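Type VI immunity protein Atu4351 (Agrobacterium fabrum, PDB 6ITW) is a type VI secretion immunity protein that probably protects its bacterium by neutralising the DNase effector with which it is paired. Local coordinates at residues K64-A72 with A193-Q202. Numbering follows the deposited sequence.
Sequences KYKSIVALA and ALSAMTIAAQ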
loop_
_atom_site.group_PDB
_atom_site.type_symbol
_atom_site.label_atom_id
_atom_site.label_comp_id
_atom_site.label_asym_id
_atom_site.label_seq_id
_atom_site.Cartn_x
_atom_site.Cartn_y
_atom_site.Cartn_z
ATOM N N LYS A 64 13.456 -0.609 -0.900
ATOM C CA LYS A 64 13.575 -1.144 0.456
ATOM C C LYS A 64 12.492 -2.170 0.781
ATOM O O LYS A 64 12.704 -3.015 1.659
ATOM C CB LYS A 64 13.561 0.006 1.477
ATOM C CG LYS A 64 14.874 0.818 1.434
ATOM C CD LYS A 64 14.828 2.163 2.174
ATOM C CE LYS A 64 14.659 1.999 3.681
ATOM N NZ LYS A 64 15.057 3.244 4.427
ATOM N N TYR A 65 11.362 -2.139 0.076
ATOM C CA TYR A 65 10.236 -3.029 0.348
ATOM C C TYR A 65 9.953 -4.027 -0.777
ATOM O O TYR A 65 8.882 -4.646 -0.774
ATOM C CB TYR A 65 8.979 -2.196 0.641
ATOM C CG TYR A 65 9.096 -1.423 1.946
ATOM C CD1 TYR A 65 9.794 -0.213 2.002
ATOM C CD2 TYR A 65 8.546 -1.916 3.127
ATOM C CE1 TYR A 65 9.926 0.498 3.192
ATOM C CE2 TYR A 65 8.675 -1.213 4.331
ATOM C CZ TYR A 65 9.366 -0.004 4.350
ATOM O OH TYR A 65 9.487 0.710 5.516
ATOM N N LYS A 66 10.883 -4.232 -1.719
ATOM C CA LYS A 66 10.595 -5.110 -2.862
ATOM C C LYS A 66 10.456 -6.576 -2.445
ATOM O O LYS A 66 9.718 -7.336 -3.088
ATOM C CB LYS A 66 11.681 -4.969 -3.937
ATOM C CG LYS A 66 13.070 -5.390 -3.456
ATOM C CD LYS A 66 14.201 -4.791 -4.303
ATOM C CE LYS A 66 14.424 -5.538 -5.603
ATOM N NZ LYS A 66 15.855 -5.422 -6.037
ATOM N N SER A 67 11.134 -6.993 -1.375
ATOM C CA SER A 67 10.931 -8.349 -0.882
ATOM C C SER A 67 9.485 -8.584 -0.454
ATOM O O SER A 67 8.980 -9.709 -0.579
ATOM C CB SER A 67 11.878 -8.648 0.278
ATOM O OG SER A 67 11.680 -7.733 1.344
ATOM N N ILE A 68 8.800 -7.554 0.057
ATOM C CA ILE A 68 7.403 -7.753 0.438
ATOM C C ILE A 68 6.558 -8.005 -0.799
ATOM O O ILE A 68 5.723 -8.916 -0.818
ATOM C CB ILE A 68 6.877 -6.555 1.246
ATOM C CG1 ILE A 68 7.761 -6.311 2.473
ATOM C CG2 ILE A 68 5.422 -6.763 1.636
ATOM C CD1 ILE A 68 8.093 -7.549 3.265
ATOM N N VAL A 69 6.771 -7.215 -1.854
ATOM C CA VAL A 69 6.101 -7.469 -3.128
ATOM C C VAL A 69 6.441 -8.861 -3.639
ATOM O O VAL A 69 5.565 -9.593 -4.120
ATOM C CB VAL A 69 6.488 -6.404 -4.166
ATOM C CG1 VAL A 69 5.703 -6.642 -5.445
ATOM C CG2 VAL A 69 6.268 -4.991 -3.611
ATOM N N ALA A 70 7.722 -9.243 -3.554
ATOM C CA ALA A 70 8.136 -10.557 -4.039
ATOM C C ALA A 70 7.403 -11.662 -3.303
ATOM O O ALA A 70 6.907 -12.602 -3.929
ATOM C CB ALA A 70 9.645 -10.741 -3.885
ATOM N N LEU A 71 7.294 -11.545 -1.974
ATOM C CA LEU A 71 6.623 -12.577 -1.187
ATOM C C LEU A 71 5.122 -12.583 -1.436
ATOM O O LEU A 71 4.519 -13.654 -1.588
ATOM C CB LEU A 71 6.918 -12.381 0.304
ATOM C CG LEU A 71 8.396 -12.563 0.685
ATOM C CD1 LEU A 71 8.672 -11.945 2.025
ATOM C CD2 LEU A 71 8.827 -14.037 0.697
ATOM N N ALA A 72 4.492 -11.405 -1.471
ATOM C CA ALA A 72 3.032 -11.387 -1.553
ATOM C C ALA A 72 2.556 -11.816 -2.935
ATOM O O ALA A 72 1.522 -12.479 -3.067
ATOM C CB ALA A 72 2.491 -10.000 -1.204
ATOM N N ALA A 193 7.723 -1.963 10.009
ATOM C CA ALA A 193 6.858 -2.373 8.901
ATOM C C ALA A 193 7.489 -3.494 8.076
ATOM O O ALA A 193 6.823 -4.488 7.760
ATOM C CB ALA A 193 6.532 -1.174 8.008
ATOM N N LEU A 194 8.773 -3.357 7.719
ATOM C CA LEU A 194 9.400 -4.360 6.856
ATOM C C LEU A 194 9.410 -5.740 7.518
ATOM O O LEU A 194 9.124 -6.748 6.863
ATOM C CB LEU A 194 10.825 -3.939 6.485
ATOM C CG LEU A 194 11.554 -4.910 5.538
ATOM C CD1 LEU A 194 10.801 -5.039 4.199
ATOM C CD2 LEU A 194 13.005 -4.480 5.303
ATOM N N SER A 195 9.749 -5.801 8.810
ATOM C CA SER A 195 9.748 -7.069 9.538
ATOM C C SER A 195 8.351 -7.665 9.602
ATOM O O SER A 195 8.154 -8.840 9.271
ATOM C CB SER A 195 10.264 -6.874 10.966
ATOM O OG SER A 195 11.633 -6.547 10.951
ATOM N N ALA A 196 7.381 -6.877 10.095
ATOM C CA ALA A 196 6.006 -7.353 10.220
ATOM C C ALA A 196 5.455 -7.792 8.866
ATOM O O ALA A 196 4.848 -8.863 8.752
ATOM C CB ALA A 196 5.133 -6.258 10.838
HETATM N N MSE A 197 5.684 -6.993 7.820
HETATM C CA MSE A 197 5.187 -7.343 6.489
HETATM C C MSE A 197 5.877 -8.587 5.965
HETATM O O MSE A 197 5.276 -9.366 5.230
HETATM C CB MSE A 197 5.384 -6.196 5.496
HETATM C CG MSE A 197 4.595 -4.916 5.813
HETATM SE SE MSE A 197 5.236 -3.535 4.610
HETATM C CE MSE A 197 3.765 -2.259 4.885
ATOM N N THR A 198 7.146 -8.777 6.341
ATOM C CA THR A 198 7.842 -9.989 5.927
ATOM C C THR A 198 7.171 -11.231 6.511
ATOM O O THR A 198 7.058 -12.259 5.836
ATOM C CB THR A 198 9.316 -9.912 6.321
ATOM O OG1 THR A 198 9.928 -8.809 5.635
ATOM C CG2 THR A 198 10.053 -11.196 5.948
ATOM N N ILE A 199 6.680 -11.142 7.750
ATOM C CA ILE A 199 5.992 -12.278 8.347
ATOM C C ILE A 199 4.630 -12.469 7.699
ATOM O O ILE A 199 4.275 -13.572 7.261
ATOM C CB ILE A 199 5.857 -12.081 9.865
ATOM C CG1 ILE A 199 7.234 -12.154 10.530
ATOM C CG2 ILE A 199 4.853 -13.095 10.463
ATOM C CD1 ILE A 199 7.229 -11.658 11.950
ATOM N N ALA A 200 3.847 -11.392 7.644
ATOM C CA ALA A 200 2.482 -11.475 7.146
ATOM C C ALA A 200 2.438 -11.983 5.711
ATOM O O ALA A 200 1.602 -12.823 5.368
ATOM C CB ALA A 200 1.827 -10.104 7.257
ATOM N N ALA A 201 3.336 -11.503 4.856
ATOM C CA ALA A 201 3.234 -11.886 3.454
ATOM C C ALA A 201 3.613 -13.340 3.215
ATOM O O ALA A 201 3.422 -13.834 2.098
ATOM C CB ALA A 201 4.109 -10.983 2.589
ATOM N N GLN A 202 4.159 -14.026 4.222
ATOM C CA GLN A 202 4.458 -15.445 4.114
ATOM C C GLN A 202 3.494 -16.307 4.914
ATOM O O GLN A 202 3.619 -17.530 4.895
ATOM C CB GLN A 202 5.888 -15.732 4.577
ATOM C CG GLN A 202 6.959 -14.987 3.847
ATOM C CD GLN A 202 8.332 -15.440 4.297
ATOM O OE1 GLN A 202 8.862 -16.418 3.784
ATOM N NE2 GLN A 202 8.904 -14.744 5.277
HETATM O O HOH W 1 10.071 -0.837 7.952
HETATM O O HOH W 2 11.892 -9.216 3.809
#
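I68 drives its CD1 into the backbone of helix 193-200, 3.6 Å from M197 C. Its CG1 lies anti to its own carbonyl carbon (chi1 -56°), which aims this arm across the interface, and the side chain crosses that of M197 at about a right angle. L194 CD1 packs 3.7 Å from I68 CG1 and also meets the ring of Y65. The selenium of M197, a selenomethionine, approaches that ring obliquely in a Met-aromatic contact, with SE 4.0 Å from Y65 CD2, while A193 CB sits at the ring's edge. Farther along, at the small A201, the backbones come close: its CB lies 3.9 Å from L71 CB, and the CA atoms of A72 and A201 are 5.0 Å apart. L71 CD2 then rests against the aliphatic part of Q202.

The pair exemplifies near-parallel helix packing, in which the axes of segments 66-72 and 193-200 approach to 9.3 Å and run 11° from parallel, and joins a helix of the GAD-like region to one from the Tdi1 C-terminal family region. Both lie against the mixed sheet, where I95 meets I68 and M197, and F89 meets Y65, A193 and M197.

Polar links run through two waters. One joins Y65 OH to the L194 backbone N, which donates to it; the other bridges S67 OG and T198 OG1, donating to the threonine. T198 OG1 also donates to L194 O, at a distance (2.5 Å) short enough to be treated with caution; T198 N reaches the same oxygen from the opposite face. Q202 NE2 donates to T198 O at 3.1 Å, with the acceptor nearly in the amide plane but the donor above the carbonyl plane, which is consistent with CG staying beside L71.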